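Local coordinates for bile acid 7a-dehydratase, BaiE (Clostridium hiranonis DSM 13275, PDB 4L8P), which catalyses the 7-alpha-dehydration of bile acids, probably as a step in their bacterial conversion to secondary bile acids, at residues A[128-133]-A[177-182]; A[59-64]-A[85-90]; A[33-38]-A[109-114]. All coordinates share one frame; numbering follows the deposited sequence.

Contact 1 of 3, residues A[128-133]-A[177-182]; sequences IFTDGK and IHITSN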
loop_
_atom_site.group_PDB
_atom_site.type_symbol
_atom_site.label_atom_id
_atom_site.label_comp_id
_atom_site.label_asym_id
_atom_site.label_seq_id
_atom_site.Cartn_x
_atom_site.Cartn_y
_atom_site.Cartn_z
ATOM N N ILE A 128 17.677 8.989 -4.795
ATOM C CA ILE A 128 18.481 9.380 -5.964
ATOM C C ILE A 128 19.121 10.754 -5.705
ATOM O O ILE A 128 18.433 11.722 -5.395
ATOM C CB ILE A 128 17.613 9.460 -7.245
ATOM C CG1 ILE A 128 17.001 8.078 -7.566
ATOM C CG2 ILE A 128 18.418 10.018 -8.426
ATOM C CD1 ILE A 128 15.889 8.095 -8.592
ATOM N N PHE A 129 20.439 10.816 -5.824
ATOM C CA PHE A 129 21.169 12.079 -5.722
ATOM C C PHE A 129 21.410 12.612 -7.139
ATOM O O PHE A 129 22.016 11.929 -7.975
ATOM C CB PHE A 129 22.476 11.866 -4.953
ATOM C CG PHE A 129 22.270 11.578 -3.493
ATOM C CD1 PHE A 129 22.077 10.271 -3.045
ATOM C CD2 PHE A 129 22.232 12.626 -2.566
ATOM C CE1 PHE A 129 21.863 10.008 -1.699
ATOM C CE2 PHE A 129 22.026 12.369 -1.223
ATOM C CZ PHE A 129 21.847 11.063 -0.789
ATOM N N THR A 130 20.972 13.847 -7.399
ATOM C CA THR A 130 21.005 14.400 -8.763
ATOM C C THR A 130 22.163 15.332 -9.001
ATOM O O THR A 130 22.499 15.599 -10.158
ATOM C CB THR A 130 19.712 15.181 -9.084
ATOM O OG1 THR A 130 19.534 16.227 -8.135
ATOM C CG2 THR A 130 18.506 14.254 -9.023
ATOM N N ASP A 131 22.726 15.879 -7.931
ATOM C CA ASP A 131 23.765 16.927 -8.034
ATOM C C ASP A 131 24.581 16.844 -6.775
ATOM O O ASP A 131 24.227 16.100 -5.866
ATOM C CB ASP A 131 23.157 18.341 -8.171
ATOM C CG ASP A 131 22.251 18.487 -9.404
ATOM O OD1 ASP A 131 22.780 18.765 -10.507
ATOM O OD2 ASP A 131 21.010 18.280 -9.289
ATOM N N GLY A 132 25.684 17.587 -6.721
ATOM C CA GLY A 132 26.553 17.588 -5.548
ATOM C C GLY A 132 27.553 16.438 -5.508
ATOM O O GLY A 132 27.805 15.777 -6.526
ATOM N N LYS A 133 28.106 16.211 -4.312
ATOM C CA LYS A 133 29.189 15.247 -4.066
ATOM C C LYS A 133 28.757 13.816 -4.308
ATOM O O LYS A 133 29.563 12.978 -4.709
ATOM C CB LYS A 133 29.673 15.345 -2.615
ATOM N N ILE A 177 20.894 8.077 -18.073
ATOM C CA ILE A 177 19.463 8.058 -17.700
ATOM C C ILE A 177 18.943 9.499 -17.793
ATOM O O ILE A 177 19.653 10.444 -17.437
ATOM C CB ILE A 177 19.235 7.474 -16.281
ATOM C CG1 ILE A 177 19.588 5.969 -16.262
ATOM C CG2 ILE A 177 17.796 7.680 -15.809
ATOM C CD1 ILE A 177 19.773 5.424 -14.872
ATOM N N HIS A 178 17.730 9.662 -18.309
ATOM C CA HIS A 178 17.102 10.966 -18.445
ATOM C C HIS A 178 16.091 11.150 -17.344
ATOM O O HIS A 178 15.039 10.543 -17.367
ATOM C CB HIS A 178 16.408 11.084 -19.804
ATOM C CG HIS A 178 15.919 12.467 -20.118
ATOM N ND1 HIS A 178 15.334 12.775 -21.325
ATOM C CD2 HIS A 178 15.946 13.626 -19.408
ATOM C CE1 HIS A 178 15.027 14.061 -21.350
ATOM N NE2 HIS A 178 15.376 14.599 -20.196
ATOM N N ILE A 179 16.408 11.999 -16.369
ATOM C CA ILE A 179 15.430 12.409 -15.380
ATOM C C ILE A 179 14.641 13.544 -16.021
ATOM O O ILE A 179 15.157 14.653 -16.211
ATOM C CB ILE A 179 16.070 12.854 -14.047
ATOM C CG1 ILE A 179 16.865 11.694 -13.423
ATOM C CG2 ILE A 179 14.997 13.361 -13.080
ATOM C CD1 ILE A 179 17.702 12.072 -12.219
ATOM N N THR A 180 13.393 13.254 -16.352
ATOM C CA THR A 180 12.534 14.163 -17.081
ATOM C C THR A 180 11.686 15.043 -16.169
ATOM O O THR A 180 11.253 16.104 -16.595
ATOM C CB THR A 180 11.627 13.395 -18.055
ATOM O OG1 THR A 180 10.845 12.451 -17.323
ATOM C CG2 THR A 180 12.471 12.671 -19.096
ATOM N N SER A 181 11.475 14.617 -14.938
ATOM C CA SER A 181 10.733 15.395 -13.948
ATOM C C SER A 181 11.433 15.282 -12.614
ATOM O O SER A 181 11.967 14.221 -12.244
ATOM C CB SER A 181 9.303 14.869 -13.786
ATOM O OG SER A 181 8.508 15.146 -14.912
ATOM N N ASN A 182 11.405 16.381 -11.860
ATOM C CA ASN A 182 11.983 16.398 -10.521
ATOM C C ASN A 182 11.332 17.554 -9.774
ATOM O O ASN A 182 11.621 18.730 -10.080
ATOM C CB ASN A 182 13.521 16.547 -10.596
ATOM C CG ASN A 182 14.178 16.662 -9.231
ATOM O OD1 ASN A 182 13.499 16.747 -8.204
ATOM N ND2 ASN A 182 15.516 16.598 -9.202
HETATM O O HOH W 1 17.161 16.951 -6.889
#
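The first torsions of T130 and N182 set up this meeting. In T130 (chi1 58°) the hydroxyl lies between the backbone N and the carbonyl carbon while CG2 sits beside the N; in N182 a chi1 of 176° puts the amide anti to the backbone N, with ND2 nearest T130. The two side chains approach from opposite directions, and T130 CG2 stops 3.8 Å from N182 ND2. I179 crosses T130 at about a right angle, its extended branch bringing CD1 to 4.0 Å from that same methyl group. I128 CG2 makes a looser apolar contact with the isoleucine methyl group, 4.4 Å from I179 CD1. Polar groups are joined through water: one molecule donates to T130 OG1 and accepts from N182 ND2 at 2.9 Å, while N182 OD1 is held by the backbone N of H184.

Strand 178-182, the last of the chain, follows the four-stranded sheet of this cystatin-like, SnoaL-like protein. It runs antiparallel to a strand of the second subunit, so that the sheet continues across the interface, and this contact ties the intersubunit strand to the end of strand 116-129. I128 also packs on F167 of the second subunit.

Where the strand gives way to a turn, T130 OG1 donates to D131 OD2 at 2.8 Å, reaching it on its anti side, 35° out of the carboxylate plane. The hydroxyl also has E97 O as a hydrogen-bond partner; with a single proton it can serve only one of these acceptors at a time. D131 OD2 also forms a salt bridge with K185.

Contact 2 of 3, residues A[59-64]-A[85-90]; sequences DELETT and EVTEYL
L61 and T87 slide past one another in opposite directions where two short helices, 58-62 and 83-93, lie side by side within the SnoaL-like domain. L61 CD2 comes to 3.9 Å from T87 CG2, so the leucine branch lies alongside the threonine methyl group. One turn further along the second helix, L90 meets L61 at about a right angle: its CD1 touches the other leucine's CD2 at 4.1 Å and lies close to CD1 as well, facing the fork between the two methyl groups. L90 is also about 4 Å from a bound pentaethylene glycol, probably taken up from the crystallisation liquor.

E62 likewise crosses T87 at about a right angle, its CB 3.9 Å from T87 CG2, which thus touches both E62 and L61. The carboxylate comes near the threonine without bonding to it: E62 OE1 and T87 OG1 are 3.7 Å apart. That hydroxyl, at chi1 60°, is turned back onto its own helix and bonds to K84 O. Further along the first segment, L61 O accepts twice, taking T64 N at 3.0 Å and, in the carbonyl plane at a C=O...donor angle of 149°, T64 OG1 at 2.7 Å.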
loop_
_atom_site.group_PDB
_atom_site.type_symbol
_atom_site.label_atom_id
_atom_site.label_comp_id
_atom_site.label_asym_id
_atom_site.label_seq_id
_atom_site.Cartn_x
_atom_site.Cartn_y
_atom_site.Cartn_z
ATOM N N ASP A 59 7.982 21.959 7.821
ATOM C CA ASP A 59 7.035 22.507 8.810
ATOM C C ASP A 59 5.785 21.661 8.971
ATOM O O ASP A 59 5.337 21.428 10.093
ATOM C CB ASP A 59 6.616 23.941 8.451
ATOM C CG ASP A 59 7.757 24.934 8.595
ATOM O OD1 ASP A 59 8.704 24.649 9.350
ATOM O OD2 ASP A 59 7.693 26.000 7.944
ATOM N N GLU A 60 5.219 21.227 7.853
ATOM C CA GLU A 60 4.082 20.289 7.887
ATOM C C GLU A 60 4.446 18.925 8.488
ATOM O O GLU A 60 3.694 18.381 9.315
ATOM C CB GLU A 60 3.429 20.148 6.501
ATOM C CG GLU A 60 2.038 19.522 6.570
ATOM C CD GLU A 60 1.240 19.620 5.274
ATOM O OE1 GLU A 60 1.757 20.119 4.244
ATOM O OE2 GLU A 60 0.071 19.183 5.287
ATOM N N LEU A 61 5.615 18.379 8.135
ATOM C CA LEU A 61 6.059 17.125 8.751
ATOM C C LEU A 61 6.127 17.236 10.276
ATOM O O LEU A 61 5.762 16.314 11.014
ATOM C CB LEU A 61 7.421 16.711 8.225
ATOM C CG LEU A 61 7.857 15.306 8.674
ATOM C CD1 LEU A 61 8.713 14.715 7.567
ATOM C CD2 LEU A 61 8.692 15.296 9.952
ATOM N N GLU A 62 6.599 18.378 10.773
ATOM C CA GLU A 62 6.699 18.604 12.209
ATOM C C GLU A 62 5.352 18.419 12.945
ATOM O O GLU A 62 5.334 17.948 14.075
ATOM C CB GLU A 62 7.244 20.024 12.485
ATOM C CG GLU A 62 7.672 20.256 13.922
ATOM C CD GLU A 62 8.292 21.638 14.138
ATOM O OE1 GLU A 62 8.909 22.156 13.201
ATOM O OE2 GLU A 62 8.169 22.173 15.255
ATOM N N THR A 63 4.242 18.717 12.282
ATOM C CA THR A 63 2.894 18.581 12.879
ATOM C C THR A 63 2.453 17.125 13.076
ATOM O O THR A 63 1.504 16.872 13.798
ATOM C CB THR A 63 1.801 19.304 12.075
ATOM O OG1 THR A 63 1.549 18.630 10.823
ATOM C CG2 THR A 63 2.156 20.761 11.832
ATOM N N THR A 64 3.139 16.180 12.434
ATOM C CA THR A 64 2.867 14.753 12.639
ATOM C C THR A 64 3.555 14.159 13.874
ATOM O O THR A 64 3.243 13.035 14.255
ATOM C CB THR A 64 3.273 13.912 11.394
ATOM O OG1 THR A 64 4.704 13.825 11.307
ATOM C CG2 THR A 64 2.660 14.479 10.106
ATOM N N GLU A 85 14.114 19.650 16.259
ATOM C CA GLU A 85 15.411 18.975 16.086
ATOM C C GLU A 85 15.298 17.884 15.019
ATOM O O GLU A 85 16.225 17.694 14.230
ATOM C CB GLU A 85 15.942 18.376 17.398
ATOM C CG GLU A 85 16.546 19.380 18.388
ATOM C CD GLU A 85 17.219 18.717 19.588
ATOM O OE1 GLU A 85 17.267 17.475 19.623
ATOM O OE2 GLU A 85 17.725 19.444 20.497
ATOM N N VAL A 86 14.182 17.168 15.013
ATOM C CA VAL A 86 13.962 16.133 14.001
ATOM C C VAL A 86 13.949 16.765 12.604
ATOM O O VAL A 86 14.653 16.293 11.707
ATOM C CB VAL A 86 12.681 15.334 14.231
ATOM C CG1 VAL A 86 12.438 14.379 13.057
ATOM C CG2 VAL A 86 12.729 14.551 15.543
ATOM N N THR A 87 13.169 17.837 12.423
ATOM C CA THR A 87 13.056 18.448 11.087
ATOM C C THR A 87 14.322 19.203 10.666
ATOM O O THR A 87 14.627 19.251 9.467
ATOM C CB THR A 87 11.785 19.319 10.952
ATOM O OG1 THR A 87 11.831 20.369 11.923
ATOM C CG2 THR A 87 10.548 18.484 11.181
ATOM N N GLU A 88 15.072 19.768 11.622
ATOM C CA GLU A 88 16.392 20.310 11.306
ATOM C C GLU A 88 17.362 19.251 10.787
ATOM O O GLU A 88 18.101 19.493 9.843
ATOM C CB GLU A 88 17.001 21.045 12.498
ATOM C CG GLU A 88 16.346 22.397 12.724
ATOM C CD GLU A 88 16.781 23.091 14.016
ATOM O OE1 GLU A 88 17.074 22.412 15.034
ATOM O OE2 GLU A 88 16.801 24.338 14.011
ATOM N N TYR A 89 17.378 18.087 11.420
ATOM C CA TYR A 89 18.188 16.974 10.939
ATOM C C TYR A 89 17.744 16.571 9.515
ATOM O O TYR A 89 18.578 16.435 8.617
ATOM C CB TYR A 89 18.119 15.755 11.888
ATOM C CG TYR A 89 18.720 14.505 11.252
ATOM C CD1 TYR A 89 20.112 14.289 11.255
ATOM C CD2 TYR A 89 17.915 13.573 10.592
ATOM C CE1 TYR A 89 20.671 13.174 10.637
ATOM C CE2 TYR A 89 18.469 12.461 9.961
ATOM C CZ TYR A 89 19.841 12.268 9.988
ATOM O OH TYR A 89 20.366 11.161 9.361
ATOM N N LEU A 90 16.453 16.359 9.333
ATOM C CA LEU A 90 15.951 15.861 8.047
ATOM C C LEU A 90 16.212 16.832 6.897
ATOM O O LEU A 90 16.612 16.412 5.801
ATOM C CB LEU A 90 14.479 15.501 8.117
ATOM C CG LEU A 90 14.098 14.299 9.003
ATOM C CD1 LEU A 90 12.584 14.188 9.091
ATOM C CD2 LEU A 90 14.695 12.987 8.503
#

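Contact 3 of 3, residues A[33-38]-A[109-114]; sequences IQRLND and ITIDSE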
loop_
_atom_site.group_PDB
_atom_site.type_symbol
_atom_site.label_atom_id
_atom_site.label_comp_id
_atom_site.label_asym_id
_atom_site.label_seq_id
_atom_site.Cartn_x
_atom_site.Cartn_y
_atom_site.Cartn_z
ATOM N N ILE A 33 -16.310 1.290 17.006
ATOM C CA ILE A 33 -16.191 2.358 16.009
ATOM C C ILE A 33 -15.020 3.285 16.373
ATOM O O ILE A 33 -14.302 3.729 15.501
ATOM C CB ILE A 33 -17.518 3.166 15.841
ATOM C CG1 ILE A 33 -17.529 3.938 14.521
ATOM C CG2 ILE A 33 -17.748 4.141 16.964
ATOM C CD1 ILE A 33 -17.832 3.054 13.337
ATOM N N GLN A 34 -14.817 3.547 17.665
ATOM C CA GLN A 34 -13.702 4.389 18.077
ATOM C C GLN A 34 -12.382 3.730 17.651
ATOM O O GLN A 34 -11.476 4.409 17.165
ATOM C CB GLN A 34 -13.681 4.663 19.588
ATOM C CG GLN A 34 -12.563 5.628 20.025
ATOM C CD GLN A 34 -12.703 7.002 19.364
ATOM O OE1 GLN A 34 -13.684 7.701 19.590
ATOM N NE2 GLN A 34 -11.731 7.383 18.521
ATOM N N ARG A 35 -12.284 2.423 17.826
ATOM C CA ARG A 35 -11.084 1.687 17.426
ATOM C C ARG A 35 -10.834 1.840 15.918
ATOM O O ARG A 35 -9.706 2.163 15.486
ATOM C CB ARG A 35 -11.180 0.212 17.814
ATOM C CG ARG A 35 -10.012 -0.642 17.332
ATOM C CD ARG A 35 -10.089 -2.109 17.761
ATOM N NE ARG A 35 -9.184 -2.918 16.902
ATOM C CZ ARG A 35 -9.487 -3.508 15.731
ATOM N NH1 ARG A 35 -10.705 -3.431 15.176
ATOM N NH2 ARG A 35 -8.544 -4.206 15.088
ATOM N N LEU A 36 -11.878 1.612 15.107
ATOM C CA LEU A 36 -11.726 1.738 13.657
ATOM C C LEU A 36 -11.391 3.144 13.221
ATOM O O LEU A 36 -10.568 3.342 12.324
ATOM C CB LEU A 36 -12.968 1.270 12.927
ATOM C CG LEU A 36 -13.223 -0.231 13.028
ATOM C CD1 LEU A 36 -14.624 -0.524 12.539
ATOM C CD2 LEU A 36 -12.222 -1.046 12.255
ATOM N N ASN A 37 -12.029 4.129 13.861
ATOM C CA ASN A 37 -11.678 5.522 13.595
ATOM C C ASN A 37 -10.217 5.838 13.920
ATOM O O ASN A 37 -9.533 6.542 13.141
ATOM C CB ASN A 37 -12.569 6.490 14.390
ATOM C CG ASN A 37 -13.926 6.697 13.741
ATOM O OD1 ASN A 37 -14.101 6.437 12.553
ATOM N ND2 ASN A 37 -14.877 7.195 14.512
ATOM N N ASP A 38 -9.740 5.349 15.070
ATOM C CA ASP A 38 -8.327 5.537 15.457
ATOM C C ASP A 38 -7.364 4.876 14.456
ATOM O O ASP A 38 -6.364 5.479 14.050
ATOM C CB ASP A 38 -8.083 5.021 16.873
ATOM C CG ASP A 38 -8.659 5.924 17.944
ATOM O OD1 ASP A 38 -8.791 7.148 17.738
ATOM O OD2 ASP A 38 -8.962 5.380 19.015
ATOM N N ILE A 109 -1.946 -1.986 12.427
ATOM C CA ILE A 109 -2.191 -1.017 13.487
ATOM C C ILE A 109 -2.955 -1.685 14.658
ATOM O O ILE A 109 -4.087 -2.219 14.464
ATOM C CB ILE A 109 -2.982 0.215 12.997
ATOM C CG1 ILE A 109 -2.389 0.839 11.690
ATOM C CG2 ILE A 109 -3.109 1.240 14.126
ATOM C CD1 ILE A 109 -0.938 1.206 11.787
ATOM N N THR A 110 -2.365 -1.609 15.852
ATOM C CA THR A 110 -2.966 -2.047 17.084
ATOM C C THR A 110 -3.202 -0.846 17.982
ATOM O O THR A 110 -2.248 -0.130 18.363
ATOM C CB THR A 110 -2.051 -3.067 17.790
ATOM O OG1 THR A 110 -1.702 -4.129 16.869
ATOM C CG2 THR A 110 -2.760 -3.667 18.976
ATOM N N ILE A 111 -4.464 -0.608 18.327
ATOM C CA ILE A 111 -4.786 0.405 19.333
ATOM C C ILE A 111 -4.567 -0.224 20.726
ATOM O O ILE A 111 -5.215 -1.195 21.079
ATOM C CB ILE A 111 -6.211 0.934 19.169
ATOM C CG1 ILE A 111 -6.513 1.321 17.706
ATOM C CG2 ILE A 111 -6.464 2.114 20.120
ATOM C CD1 ILE A 111 -5.616 2.377 17.061
ATOM N N ASP A 112 -3.636 0.340 21.488
ATOM C CA ASP A 112 -3.165 -0.248 22.744
ATOM C C ASP A 112 -3.908 0.278 23.956
ATOM O O ASP A 112 -3.981 -0.409 24.962
ATOM C CB ASP A 112 -1.664 0.034 22.934
ATOM C CG ASP A 112 -0.821 -0.600 21.882
ATOM O OD1 ASP A 112 -1.124 -1.752 21.464
ATOM O OD2 ASP A 112 0.134 0.068 21.432
ATOM N N SER A 113 -4.459 1.474 23.851
ATOM C CA SER A 113 -5.240 2.080 24.939
ATOM C C SER A 113 -6.110 3.174 24.323
ATOM O O SER A 113 -6.222 3.263 23.096
ATOM C CB SER A 113 -4.320 2.588 26.077
ATOM O OG SER A 113 -3.699 3.821 25.778
ATOM N N GLU A 114 -6.708 4.016 25.157
ATOM C CA GLU A 114 -7.491 5.145 24.659
ATOM C C GLU A 114 -6.645 6.196 23.955
ATOM O O GLU A 114 -7.172 6.993 23.192
ATOM C CB GLU A 114 -8.329 5.767 25.785
ATOM C CG GLU A 114 -7.630 6.726 26.751
ATOM C CD GLU A 114 -6.783 6.043 27.856
ATOM O OE1 GLU A 114 -6.432 4.844 27.752
ATOM O OE2 GLU A 114 -6.497 6.720 28.860
HETATM O O HOH W 2 -6.502 -2.524 17.783
HETATM O O HOH W 3 -5.956 -4.217 15.848
HETATM O O HOH W 4 -9.242 6.696 21.418
#
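I111 lays its CD1 methyl group against D38 CB at 3.6 Å, close to the backbone of the helix. With chi1 -48° and chi2 -58° the isoleucine branch is folded rather than extended, and its CG1 lies 4.0 Å from R35 CG, one turn earlier in the helix, and equally near R35 O. R35 and I111 cross obliquely: R35 CG rests against I111 CG1, while the guanidinium extends beyond the isoleucine at a slant to the strand.

R35 is extended from CG to NE, and this carries the guanidinium past I111 to two waters lying at its edge and in its plane. Water 2 accepts from R35 NE at 2.9 Å and from I111 N at 2.8 Å; water 3 accepts from R35 NH2 at 2.7 Å and donates to I109 O. The flat group is thus linked to two backbone positions of the strand without touching either directly. Q44 of the third subunit bonds to I109 O too, which places this part of the strand at the subunit interface.

D38, which meets the I111 CD1 methyl group, is buried but well provided with partners. Its OD1 is bound by W156 NE1 and by a salt bridge to K151, with a weak bond from Q34 NE2 in addition. A water donates to D38 OD2 at 2.8 Å and to E114 O, joining the helix to the turn after the strand. The lysine and the indole N-H would probably favour a negatively charged carboxylate here.

I33 and L36 of the same helix pack on their counterparts in the neighbouring subunits, while I111 is also covered by I39 and I42. The long N-terminal helix 22-55 lying against a curved antiparallel sheet, here at strand 98-111, is the hallmark of the cystatin-like, SnoaL-like fold.

Contacts 1 and 3 sit on opposite sides of the chain's centre, 41 Å apart between centres, yet both reach the same antiparallel sheet through the neighbouring strands 98-111 and 116-129, and both touch the second subunit. Contact 3 joins the N-terminal helix to one end of that sheet, and contact 1 joins the C-terminal strand to the other. Contact 2 lies closer to the middle, with centres 24 Å from contact 1 and 25 Å from contact 3, and meets no other chain; its segments fall in the chain between the two halves of contact 3. A sodium ion lies about 11 Å from the side chain of I128 in contact 1, and the L90 side chain of contact 2 is near a bound pentaethylene glycol.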